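PDB 2G40: lactate utilization protein C from Deinococcus radiodurans, which may function in L-lactate utilization, belongs to the LutC/YkgG family and forms a homodimer. Local coordinates for residues Val93-Gly98 with Met108-Asp113; Ala125-Thr130 with Phe161-Val166. All coordinates share one frame; numbering follows the deposited sequence.

Contact 1 of 2, residues Val93-Gly98 with Met108-Asp113; sequences VIVPAG and MDVLRD
Arg112 folds its side chain back over Val95, adding a side-chain hydrogen bond beyond the parallel backbone pairing of strands 92-94 and 109-111. Its CB leaves Arg112 heading away from the partner segment, but a bend at chi2 (-63°) brings the chain back. CD then lies 3.3 Å from Val95 O, and CZ packs against Val95 CG1, the valine sitting over one face of the guanidinium. NH1 makes the polar contact, a hydrogen bond of 3.1 Å to Val95 O. This bond is bent, 144° at the hydrogen, and NH1 approaches from above the carbonyl plane. The same nitrogen donates to a water that in turn gives a hydrogen bond to Ala97 O, while Pro96 O lies at the guanidinium edge. A second water donates to Val95 O and accepts from Asp113 N, so Val95 O accepts two hydrogen bonds, one from NH1 and one from this water.

Before this point the strands pair in parallel register, Val93 beside Val110 and Ile94 beside Leu111. The hydrogen bonds run from Val93 N to Asp109 O, from Leu111 N to Val93 O (2.8 Å), the straightest at the hydrogen, and from Val95 N to Leu111 O (2.8 Å), where the donor nearly continues the line of the carbonyl. On one face Ile94 CG1 touches Leu111 CD1 at 3.9 Å, close to Ala125. On the other, Val93 CG1 reaches Met108 CB, and both residues pack on Leu87 of helix 79-87. Val95 CG2 meets Val110 CG1 at 3.7 Å. Beyond the strands, Asp113 forms a salt bridge with Arg152. The pairing is the edge of a parallel beta-sheet flanked by helices, consistent with the Rossmann-like clan to which the LUD domain belongs.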
loop_
_atom_site.group_PDB
_atom_site.type_symbol
_atom_site.label_atom_id
_atom_site.label_comp_id
_atom_site.label_asym_id
_atom_site.label_seq_id
_atom_site.Cartn_x
_atom_site.Cartn_y
_atom_site.Cartn_z
ATOM N N VAL A 93 1.258 17.818 12.706
ATOM C CA VAL A 93 1.918 16.917 11.763
ATOM C C VAL A 93 2.378 15.641 12.462
ATOM O O VAL A 93 3.078 15.691 13.487
ATOM C CB VAL A 93 3.123 17.619 11.049
ATOM C CG1 VAL A 93 4.150 18.176 12.062
ATOM C CG2 VAL A 93 3.765 16.677 10.053
ATOM N N ILE A 94 1.998 14.501 11.883
ATOM C CA ILE A 94 2.416 13.189 12.374
ATOM C C ILE A 94 3.823 12.915 11.897
ATOM O O ILE A 94 4.084 13.000 10.705
ATOM C CB ILE A 94 1.499 12.092 11.836
ATOM C CG1 ILE A 94 0.087 12.282 12.354
ATOM C CG2 ILE A 94 2.003 10.702 12.232
ATOM C CD1 ILE A 94 -0.966 11.684 11.408
ATOM N N VAL A 95 4.718 12.589 12.821
ATOM C CA VAL A 95 6.133 12.446 12.517
ATOM C C VAL A 95 6.584 11.055 12.940
ATOM O O VAL A 95 6.697 10.780 14.129
ATOM C CB VAL A 95 6.975 13.547 13.223
ATOM C CG1 VAL A 95 8.456 13.431 12.874
ATOM C CG2 VAL A 95 6.484 14.922 12.795
ATOM N N PRO A 96 6.807 10.163 11.966
ATOM C CA PRO A 96 7.393 8.856 12.253
ATOM C C PRO A 96 8.721 8.974 12.997
ATOM O O PRO A 96 9.484 9.919 12.792
ATOM C CB PRO A 96 7.642 8.276 10.863
ATOM C CG PRO A 96 6.620 8.939 9.993
ATOM C CD PRO A 96 6.520 10.324 10.534
ATOM N N ALA A 97 8.976 7.996 13.857
ATOM C CA ALA A 97 10.103 8.003 14.788
ATOM C C ALA A 97 11.458 8.192 14.098
ATOM O O ALA A 97 12.391 8.771 14.667
ATOM C CB ALA A 97 10.086 6.686 15.628
ATOM N N GLY A 98 11.574 7.722 12.864
ATOM C CA GLY A 98 12.842 7.777 12.140
ATOM C C GLY A 98 13.096 9.029 11.343
ATOM O O GLY A 98 14.118 9.133 10.649
ATOM N N MET A 108 5.923 23.488 14.736
ATOM C CA MET A 108 5.266 22.229 14.381
ATOM C C MET A 108 4.559 21.681 15.614
ATOM O O MET A 108 5.135 21.656 16.708
ATOM C CB MET A 108 6.277 21.183 13.923
ATOM C CG MET A 108 6.826 21.362 12.539
ATOM S SD MET A 108 7.973 20.019 12.211
ATOM C CE MET A 108 7.955 19.949 10.443
ATOM N N ASP A 109 3.311 21.265 15.445
ATOM C CA ASP A 109 2.623 20.496 16.468
ATOM C C ASP A 109 2.853 19.028 16.117
ATOM O O ASP A 109 2.093 18.404 15.368
ATOM C CB ASP A 109 1.136 20.869 16.535
ATOM C CG ASP A 109 0.915 22.321 16.925
ATOM O OD1 ASP A 109 1.873 22.970 17.404
ATOM O OD2 ASP A 109 -0.224 22.809 16.749
ATOM N N VAL A 110 3.951 18.496 16.646
ATOM C CA VAL A 110 4.405 17.141 16.330
ATOM C C VAL A 110 3.543 16.107 17.057
ATOM O O VAL A 110 3.441 16.143 18.285
ATOM C CB VAL A 110 5.909 16.968 16.703
ATOM C CG1 VAL A 110 6.388 15.558 16.481
ATOM C CG2 VAL A 110 6.746 17.951 15.895
ATOM N N LEU A 111 2.922 15.207 16.287
ATOM C CA LEU A 111 2.278 14.014 16.808
ATOM C C LEU A 111 3.158 12.820 16.557
ATOM O O LEU A 111 3.623 12.590 15.451
ATOM C CB LEU A 111 0.931 13.733 16.128
ATOM C CG LEU A 111 -0.150 14.804 16.200
ATOM C CD1 LEU A 111 -1.288 14.493 15.228
ATOM C CD2 LEU A 111 -0.651 14.924 17.619
ATOM N N ARG A 112 3.338 12.020 17.590
ATOM C CA ARG A 112 4.111 10.811 17.487
ATOM C C ARG A 112 3.159 9.633 17.559
ATOM O O ARG A 112 2.061 9.731 18.125
ATOM C CB ARG A 112 5.159 10.742 18.595
ATOM C CG ARG A 112 6.187 11.866 18.537
ATOM C CD ARG A 112 7.000 11.794 17.264
ATOM N NE ARG A 112 8.149 12.664 17.359
ATOM C CZ ARG A 112 9.203 12.622 16.551
ATOM N NH1 ARG A 112 9.241 11.769 15.537
ATOM N NH2 ARG A 112 10.208 13.464 16.750
ATOM N N ASP A 113 3.584 8.538 16.940
ATOM C CA ASP A 113 2.773 7.351 16.791
ATOM C C ASP A 113 3.151 6.277 17.795
ATOM O O ASP A 113 2.931 5.101 17.544
ATOM C CB ASP A 113 2.931 6.784 15.382
ATOM C CG ASP A 113 1.844 5.808 15.047
ATOM O OD1 ASP A 113 0.691 6.078 15.446
ATOM O OD2 ASP A 113 2.149 4.781 14.393
HETATM O O HOH W 1 6.021 8.588 15.702
HETATM O O HOH W 2 11.923 11.894 14.660
#

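Contact 2 of 2, residues Ala125-Thr130 with Phe161-Val166; sequences ADAVLT and FHICVV
His162 and Thr130 are joined by the side-chain hydrogen bond of this strand pair: NE2 donates to Thr130 OG1 at 2.7 Å, with the oxygen exactly in the imidazole plane. The two side chains meet at about a right angle. With CG anti to the backbone N (chi1 -177°), the imidazole extends along its strand to the threonine, whose CG2 also lies 3.6 Å from NE2. Cys164 CB covers one face of the imidazole near its rim, and Val128 CG1 packs against its CD2.

Four backbone bonds hold these groups in register. Val128 N bonds Phe161 O, Ile163 N bonds Val128 O (2.8 Å), Thr130 N bonds Ile163 O, and Val165 N bonds Thr130 O (2.7 Å). The ladder is parallel, with strand axes 18° apart. On the sheet face carrying Leu129 and Ile163, Leu129 CD1 touches both Ile163 CG2 at 3.8 Å and Val165 CG2 at 4.0 Å. At the start of the ladder Ala127 CB touches Phe161 CD2 at 3.6 Å, while Asp126 O lies at the edge of the phenyl ring and Ile163 CG1 over a face.

Farther out, helix 79-87 packs on Ala127, Ile163 and Val165, and Arg217 makes a cation-pi contact with Phe161. Asp126 OD2 accepts a hydrogen bond from the backbone N of Arg92. NE2 acting as donor is consistent with a proton on that nitrogen, and the in-plane bond would limit rotation of the buried imidazole.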
loop_
_atom_site.group_PDB
_atom_site.type_symbol
_atom_site.label_atom_id
_atom_site.label_comp_id
_atom_site.label_asym_id
_atom_site.label_seq_id
_atom_site.Cartn_x
_atom_site.Cartn_y
_atom_site.Cartn_z
ATOM N N ALA A 125 -5.284 15.014 12.542
ATOM C CA ALA A 125 -3.967 15.547 12.250
ATOM C C ALA A 125 -4.060 16.362 10.964
ATOM O O ALA A 125 -4.892 16.071 10.100
ATOM C CB ALA A 125 -2.964 14.395 12.101
ATOM N N ASP A 126 -3.223 17.382 10.834
ATOM C CA ASP A 126 -3.238 18.220 9.634
ATOM C C ASP A 126 -2.456 17.573 8.508
ATOM O O ASP A 126 -2.803 17.719 7.337
ATOM C CB ASP A 126 -2.678 19.612 9.935
ATOM C CG ASP A 126 -3.583 20.427 10.843
ATOM O OD1 ASP A 126 -4.820 20.323 10.704
ATOM O OD2 ASP A 126 -3.061 21.200 11.686
ATOM N N ALA A 127 -1.402 16.841 8.864
ATOM C CA ALA A 127 -0.504 16.289 7.879
ATOM C C ALA A 127 0.272 15.127 8.485
ATOM O O ALA A 127 0.326 14.953 9.704
ATOM C CB ALA A 127 0.473 17.368 7.390
ATOM N N VAL A 128 0.861 14.339 7.603
ATOM C CA VAL A 128 1.852 13.356 7.966
ATOM C C VAL A 128 3.095 13.667 7.143
ATOM O O VAL A 128 3.007 14.032 5.969
ATOM C CB VAL A 128 1.352 11.917 7.698
ATOM C CG1 VAL A 128 0.950 11.690 6.201
ATOM C CG2 VAL A 128 2.388 10.904 8.163
ATOM N N LEU A 129 4.245 13.492 7.778
ATOM C CA LEU A 129 5.534 13.761 7.175
ATOM C C LEU A 129 6.263 12.437 7.074
ATOM O O LEU A 129 6.385 11.728 8.070
ATOM C CB LEU A 129 6.330 14.725 8.058
ATOM C CG LEU A 129 7.797 14.927 7.676
ATOM C CD1 LEU A 129 7.889 15.604 6.319
ATOM C CD2 LEU A 129 8.537 15.707 8.709
ATOM N N THR A 130 6.702 12.070 5.869
ATOM C CA THR A 130 7.444 10.825 5.701
ATOM C C THR A 130 8.592 10.972 4.734
ATOM O O THR A 130 8.620 11.876 3.898
ATOM C CB THR A 130 6.583 9.633 5.148
ATOM O OG1 THR A 130 6.381 9.788 3.730
ATOM C CG2 THR A 130 5.253 9.521 5.848
ATOM N N PHE A 161 -3.282 14.991 4.201
ATOM C CA PHE A 161 -2.209 15.732 3.579
ATOM C C PHE A 161 -0.919 15.027 3.917
ATOM O O PHE A 161 -0.616 14.843 5.086
ATOM C CB PHE A 161 -2.178 17.164 4.111
ATOM C CG PHE A 161 -1.039 18.029 3.591
ATOM C CD1 PHE A 161 -0.457 17.828 2.354
ATOM C CD2 PHE A 161 -0.595 19.092 4.362
ATOM C CE1 PHE A 161 0.573 18.662 1.893
ATOM C CE2 PHE A 161 0.421 19.925 3.909
ATOM C CZ PHE A 161 0.995 19.717 2.689
ATOM N N HIS A 162 -0.220 14.556 2.879
ATOM C CA HIS A 162 1.027 13.813 3.003
ATOM C C HIS A 162 2.117 14.721 2.466
ATOM O O HIS A 162 2.016 15.236 1.353
ATOM C CB HIS A 162 0.916 12.525 2.176
ATOM C CG HIS A 162 2.100 11.606 2.251
ATOM N ND1 HIS A 162 2.227 10.513 1.426
ATOM C CD2 HIS A 162 3.202 11.615 3.039
ATOM C CE1 HIS A 162 3.356 9.883 1.703
ATOM N NE2 HIS A 162 3.972 10.537 2.672
ATOM N N ILE A 163 3.111 14.970 3.301
ATOM C CA ILE A 163 4.355 15.608 2.909
ATOM C C ILE A 163 5.416 14.519 2.850
ATOM O O ILE A 163 5.765 13.916 3.871
ATOM C CB ILE A 163 4.822 16.672 3.901
ATOM C CG1 ILE A 163 3.739 17.758 4.069
ATOM C CG2 ILE A 163 6.130 17.293 3.407
ATOM C CD1 ILE A 163 4.020 18.765 5.186
ATOM N N CYS A 164 5.916 14.264 1.648
ATOM C CA CYS A 164 6.819 13.157 1.431
ATOM C C CYS A 164 8.162 13.679 0.948
ATOM O O CYS A 164 8.258 14.332 -0.106
ATOM C CB CYS A 164 6.213 12.210 0.405
ATOM S SG CYS A 164 7.241 10.811 0.105
ATOM N N VAL A 165 9.199 13.397 1.725
ATOM C CA VAL A 165 10.549 13.890 1.422
ATOM C C VAL A 165 11.278 12.794 0.668
ATOM O O VAL A 165 11.374 11.680 1.147
ATOM C CB VAL A 165 11.334 14.255 2.704
ATOM C CG1 VAL A 165 12.778 14.595 2.376
ATOM C CG2 VAL A 165 10.670 15.400 3.423
ATOM N N VAL A 166 11.778 13.141 -0.510
ATOM C CA VAL A 166 12.428 12.206 -1.415
ATOM C C VAL A 166 13.834 12.719 -1.625
ATOM O O VAL A 166 14.019 13.803 -2.126
ATOM C CB VAL A 166 11.691 12.179 -2.758
ATOM C CG1 VAL A 166 12.421 11.243 -3.741
ATOM C CG2 VAL A 166 10.224 11.786 -2.566
#

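In the fold
Contact 1 and contact 2 belong to one six-stranded parallel sheet, with centres 10 Å apart. They follow in series along the chain, 93-98 with 108-113 first and 125-130 with 161-166 later. Strands 92-94 and 127-130 are neighbours, so the order 109-111, 92-94, 127-130, 161-167 runs from an outermost strand inward. Ile94 probably ties the two together by backbone hydrogen bonds with Ala127 and Leu129, and its side chain packs on Ala125. Helix 79-87 packs against both contacts. Contact 1 is partly buried, with 109-111 outermost within this chain, whereas contact 2 pairs two inner strands in the buried interior, and the 92-94/127-130 pairing links it to the edge pair of contact 1.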